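Local coordinates for protein neurotoxin (Clostridium botulinum, PDB 2QN0) that probably acts as a zinc protease, the light chain of botulinum neurotoxin type C1, that cleaves SNARE proteins of the nerve terminal, at residues 129-132 / 133-136; 322-325 / 326-329. One frame throughout, in Å; residues are numbered along the deposited sequence.

Interaction 1: 129-132 / 133-136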
loop_
_atom_site.group_PDB
_atom_site.type_symbol
_atom_site.label_atom_id
_atom_site.label_comp_id
_atom_site.label_asym_id
_atom_site.label_seq_id
_atom_site.Cartn_x
_atom_site.Cartn_y
_atom_site.Cartn_z
ATOM N N PHE A 129 -13.137 11.557 14.730
ATOM C CA PHE A 129 -13.100 10.276 14.042
ATOM C C PHE A 129 -13.710 10.285 12.641
ATOM O O PHE A 129 -13.712 9.260 11.957
ATOM C CB PHE A 129 -13.758 9.215 14.931
ATOM C CG PHE A 129 -12.968 8.907 16.177
ATOM C CD1 PHE A 129 -11.965 7.941 16.162
ATOM C CD2 PHE A 129 -13.190 9.619 17.354
ATOM C CE1 PHE A 129 -11.195 7.687 17.293
ATOM C CE2 PHE A 129 -12.425 9.374 18.494
ATOM C CZ PHE A 129 -11.424 8.406 18.464
ATOM N N ASP A 130 -14.218 11.440 12.208
ATOM C CA ASP A 130 -14.804 11.565 10.869
ATOM C C ASP A 130 -14.009 12.531 9.991
ATOM O O ASP A 130 -14.459 12.890 8.901
ATOM C CB ASP A 130 -16.249 12.082 10.931
ATOM C CG ASP A 130 -17.221 11.067 11.500
ATOM O OD1 ASP A 130 -17.123 9.871 11.147
ATOM O OD2 ASP A 130 -18.100 11.474 12.288
ATOM N N VAL A 131 -12.832 12.945 10.449
ATOM C CA VAL A 131 -12.042 13.907 9.680
ATOM C C VAL A 131 -11.695 13.448 8.270
ATOM O O VAL A 131 -11.365 12.280 8.043
ATOM C CB VAL A 131 -10.733 14.291 10.415
ATOM C CG1 VAL A 131 -9.743 13.139 10.369
ATOM C CG2 VAL A 131 -10.142 15.540 9.786
ATOM N N ASP A 132 -11.773 14.385 7.328
ATOM C CA ASP A 132 -11.477 14.125 5.923
ATOM C C ASP A 132 -12.167 12.874 5.398
ATOM O O ASP A 132 -13.392 12.847 5.280
ATOM C CB ASP A 132 -9.962 14.032 5.717
ATOM C CG ASP A 132 -9.276 15.375 5.881
ATOM O OD1 ASP A 132 -9.722 16.345 5.234
ATOM O OD2 ASP A 132 -8.296 15.462 6.651
ATOM N N PHE A 133 -11.388 11.842 5.079
ATOM C CA PHE A 133 -11.945 10.594 4.566
ATOM C C PHE A 133 -11.563 9.384 5.416
ATOM O O PHE A 133 -11.492 8.259 4.914
ATOM C CB PHE A 133 -11.482 10.381 3.121
ATOM C CG PHE A 133 -12.087 11.354 2.152
ATOM C CD1 PHE A 133 -13.342 11.122 1.605
ATOM C CD2 PHE A 133 -11.425 12.532 1.827
ATOM C CE1 PHE A 133 -13.931 12.050 0.749
ATOM C CE2 PHE A 133 -12.005 13.466 0.974
ATOM C CZ PHE A 133 -13.262 13.223 0.435
ATOM N N ASN A 134 -11.333 9.609 6.706
ATOM C CA ASN A 134 -10.946 8.522 7.605
ATOM C C ASN A 134 -12.084 7.562 7.939
ATOM O O ASN A 134 -11.838 6.419 8.334
ATOM C CB ASN A 134 -10.356 9.084 8.900
ATOM C CG ASN A 134 -8.929 9.581 8.727
ATOM O OD1 ASN A 134 -8.335 9.450 7.655
ATOM N ND2 ASN A 134 -8.370 10.147 9.792
ATOM N N SER A 135 -13.325 8.019 7.805
ATOM C CA SER A 135 -14.460 7.146 8.085
ATOM C C SER A 135 -15.231 6.911 6.790
ATOM O O SER A 135 -15.354 7.812 5.964
ATOM C CB SER A 135 -15.374 7.764 9.155
ATOM O OG SER A 135 -15.997 8.952 8.704
ATOM N N VAL A 136 -15.724 5.691 6.602
ATOM C CA VAL A 136 -16.470 5.359 5.396
ATOM C C VAL A 136 -17.855 4.843 5.765
ATOM O O VAL A 136 -18.018 4.139 6.762
ATOM C CB VAL A 136 -15.727 4.295 4.544
ATOM C CG1 VAL A 136 -14.340 4.814 4.161
ATOM C CG2 VAL A 136 -15.611 2.995 5.308
HETATM O O HOH W 1 -14.527 10.895 6.907
#
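Ser135 OG donates a hydrogen bond to Asp130 OD1 at 2.8 Å, reaching the anti side of that oxygen and lying 21° out of the carboxylate plane. Two torsions bring the groups together: the Ser135 hydroxyl sits between its own backbone N and carbonyl carbon (chi1 66°), and the Asp130 carboxylate carbon stays beside the backbone N. One step further in, Asn134 N gives a nearly straight bond to Val131 O, 3.0 Å long with 169° at the hydrogen. This bond closes a type II' beta turn from Val131 to Asn134, with Asp132, at positive phi, and Phe133 at its corners; it reverses the chain in the connection between strands 126-128 and 136-141. A water sits within the bend, 2.8 Å from both Asp130 O and Asp132 O, and it accepts a longer bond of 3.2 Å from Ser135 N. It thus lies among backbone groups that the turn itself does not pair. Asp132 turns its carboxylate out of the turn, where OD2 takes a bond from Asn119 ND2 and OD1 takes bonds from Leu175 N and Asn178 ND2. On the same turn, the Val131 and Asn134 side chains run side by side in the same direction, with Val131 CG1 3.3 Å from Asn134 ND2, while Asn134 OD1 is held by Leu189 N. The Phe133 ring packs back on the preceding peptide, Asp132 O lying over one face. At the start of the bend, Phe129 O lies 3.6 Å from Ser135 CB and is hydrogen-bonded by Asn153 ND2.

Interaction 2: 322-325 / 326-329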
loop_
_atom_site.group_PDB
_atom_site.type_symbol
_atom_site.label_atom_id
_atom_site.label_comp_id
_atom_site.label_asym_id
_atom_site.label_seq_id
_atom_site.Cartn_x
_atom_site.Cartn_y
_atom_site.Cartn_z
ATOM N N TYR A 322 -8.552 5.829 23.460
ATOM C CA TYR A 322 -7.834 6.213 22.256
ATOM C C TYR A 322 -6.560 6.989 22.537
ATOM O O TYR A 322 -5.612 6.936 21.757
ATOM C CB TYR A 322 -8.772 6.955 21.302
ATOM C CG TYR A 322 -9.686 5.968 20.618
ATOM C CD1 TYR A 322 -10.902 5.592 21.191
ATOM C CD2 TYR A 322 -9.258 5.283 19.481
ATOM C CE1 TYR A 322 -11.662 4.548 20.652
ATOM C CE2 TYR A 322 -10.000 4.244 18.938
ATOM C CZ TYR A 322 -11.197 3.877 19.530
ATOM O OH TYR A 322 -11.893 2.809 19.016
ATOM N N LYS A 323 -6.524 7.691 23.661
ATOM C CA LYS A 323 -5.320 8.419 24.032
ATOM C C LYS A 323 -4.234 7.364 24.248
ATOM O O LYS A 323 -3.111 7.500 23.762
ATOM C CB LYS A 323 -5.557 9.213 25.321
ATOM C CG LYS A 323 -4.315 9.875 25.895
ATOM C CD LYS A 323 -4.676 10.723 27.108
ATOM C CE LYS A 323 -3.440 11.303 27.775
ATOM N NZ LYS A 323 -3.807 12.104 28.977
ATOM N N GLN A 324 -4.580 6.298 24.964
ATOM C CA GLN A 324 -3.630 5.222 25.233
ATOM C C GLN A 324 -3.185 4.502 23.961
ATOM O O GLN A 324 -2.013 4.152 23.817
ATOM C CB GLN A 324 -4.234 4.211 26.208
ATOM C CG GLN A 324 -4.422 4.759 27.613
ATOM C CD GLN A 324 -3.125 5.287 28.203
ATOM O OE1 GLN A 324 -2.119 4.578 28.248
ATOM N NE2 GLN A 324 -3.143 6.535 28.658
ATOM N N LYS A 325 -4.120 4.275 23.044
ATOM C CA LYS A 325 -3.790 3.601 21.791
ATOM C C LYS A 325 -2.808 4.437 20.973
ATOM O O LYS A 325 -1.859 3.907 20.389
ATOM C CB LYS A 325 -5.059 3.350 20.967
ATOM C CG LYS A 325 -5.975 2.280 21.548
ATOM C CD LYS A 325 -7.170 2.003 20.639
ATOM C CE LYS A 325 -8.029 0.871 21.201
ATOM N NZ LYS A 325 -9.200 0.557 20.334
ATOM N N LEU A 326 -3.037 5.744 20.936
ATOM C CA LEU A 326 -2.167 6.639 20.180
ATOM C C LEU A 326 -0.799 6.786 20.846
ATOM O O LEU A 326 0.217 6.924 20.164
ATOM C CB LEU A 326 -2.854 7.992 20.003
ATOM C CG LEU A 326 -4.123 7.872 19.145
ATOM C CD1 LEU A 326 -4.989 9.109 19.287
ATOM C CD2 LEU A 326 -3.728 7.653 17.689
ATOM N N ILE A 327 -0.769 6.750 22.175
ATOM C CA ILE A 327 0.498 6.834 22.896
ATOM C C ILE A 327 1.359 5.636 22.493
ATOM O O ILE A 327 2.562 5.771 22.264
ATOM C CB ILE A 327 0.274 6.818 24.429
ATOM C CG1 ILE A 327 -0.328 8.156 24.873
ATOM C CG2 ILE A 327 1.589 6.532 25.148
ATOM C CD1 ILE A 327 -0.780 8.186 26.324
ATOM N N ARG A 328 0.738 4.460 22.392
ATOM C CA ARG A 328 1.463 3.256 21.996
ATOM C C ARG A 328 1.912 3.330 20.535
ATOM O O ARG A 328 3.018 2.910 20.196
ATOM C CB ARG A 328 0.600 2.004 22.196
ATOM C CG ARG A 328 0.369 1.615 23.655
ATOM C CD ARG A 328 -0.211 0.205 23.768
ATOM N NE ARG A 328 -1.577 0.100 23.254
ATOM C CZ ARG A 328 -2.671 0.396 23.952
ATOM N NH1 ARG A 328 -2.573 0.821 25.204
ATOM N NH2 ARG A 328 -3.869 0.258 23.398
ATOM N N LYS A 329 1.048 3.855 19.671
ATOM C CA LYS A 329 1.363 3.986 18.249
ATOM C C LYS A 329 2.650 4.779 18.021
ATOM O O LYS A 329 3.572 4.322 17.345
ATOM C CB LYS A 329 0.223 4.703 17.519
ATOM C CG LYS A 329 0.554 5.097 16.080
ATOM C CD LYS A 329 -0.546 5.952 15.466
ATOM C CE LYS A 329 -0.179 6.393 14.051
ATOM N NZ LYS A 329 -1.161 7.378 13.508
HETATM O O HOH W 2 -0.508 3.066 26.532
#
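Two consecutive turns of the helix 319-330 meet here, joined by regular i to i+4 backbone bonds. Leu326 N to Tyr322 O, Ile327 N to Lys323 O, Arg328 N to Gln324 O and Lys329 N to Lys325 O follow one another in unbroken succession. Arg328, bent at chi3 (-68°), folds back along the helix, so that one face of its guanidinium lies over Gln324 O and Lys325 CA, both toward the rim of the group. Its NH2 comes within 3.5 Å of Lys325 CG, the two side chains crossing at a slant. A water donates to Gln324 OE1 at 2.8 Å and, over 3.3 Å, to Gln324 O; its bond from Arg328 NH1 is weak. Ile327 CD1 packs 3.7 Å from Gln324 NE2 and 3.9 Å from Lys323 CG, while Ile327 and Leu326 both press on Leu304 of helix 283-304. Leu326 also rests its CG 3.1 Å from Tyr322 O and reaches Phe127 of strand 126-128. Lys325 NZ forms a salt bridge with Glu321, and Lys329 NZ bonds to the carbonyls of Ile114 and Leu238. With Lys325 NZ 6.2 Å from Arg328 NH2, the like charges stay apart, and the Glu321 carboxylate probably eases their mutual repulsion.

Overall arrangement
Along the chain interaction 1 comes first, in the loop between strands 126-128 and 136-141, and interaction 2 follows nearly 200 residues later on helix 319-330. Their centres nevertheless lie about 18 Å apart, and they touch directly: Phe129 and Tyr322 meet edge-to-face, with Phe129 CZ 3.7 Å from Tyr322 CG. Phe315, just before the helix, stacks on Phe129 too, and Tyr322 and Leu326 also touch Phe127 of strand 126-128. The ring contact thus joins helix 319-330 to the loop that enters strand 136-141, next to the outermost strand 146-152 of the mixed sheet. Both are parts of the protease, and neither supplies a zinc ligand, those being His229, His233 and Glu269.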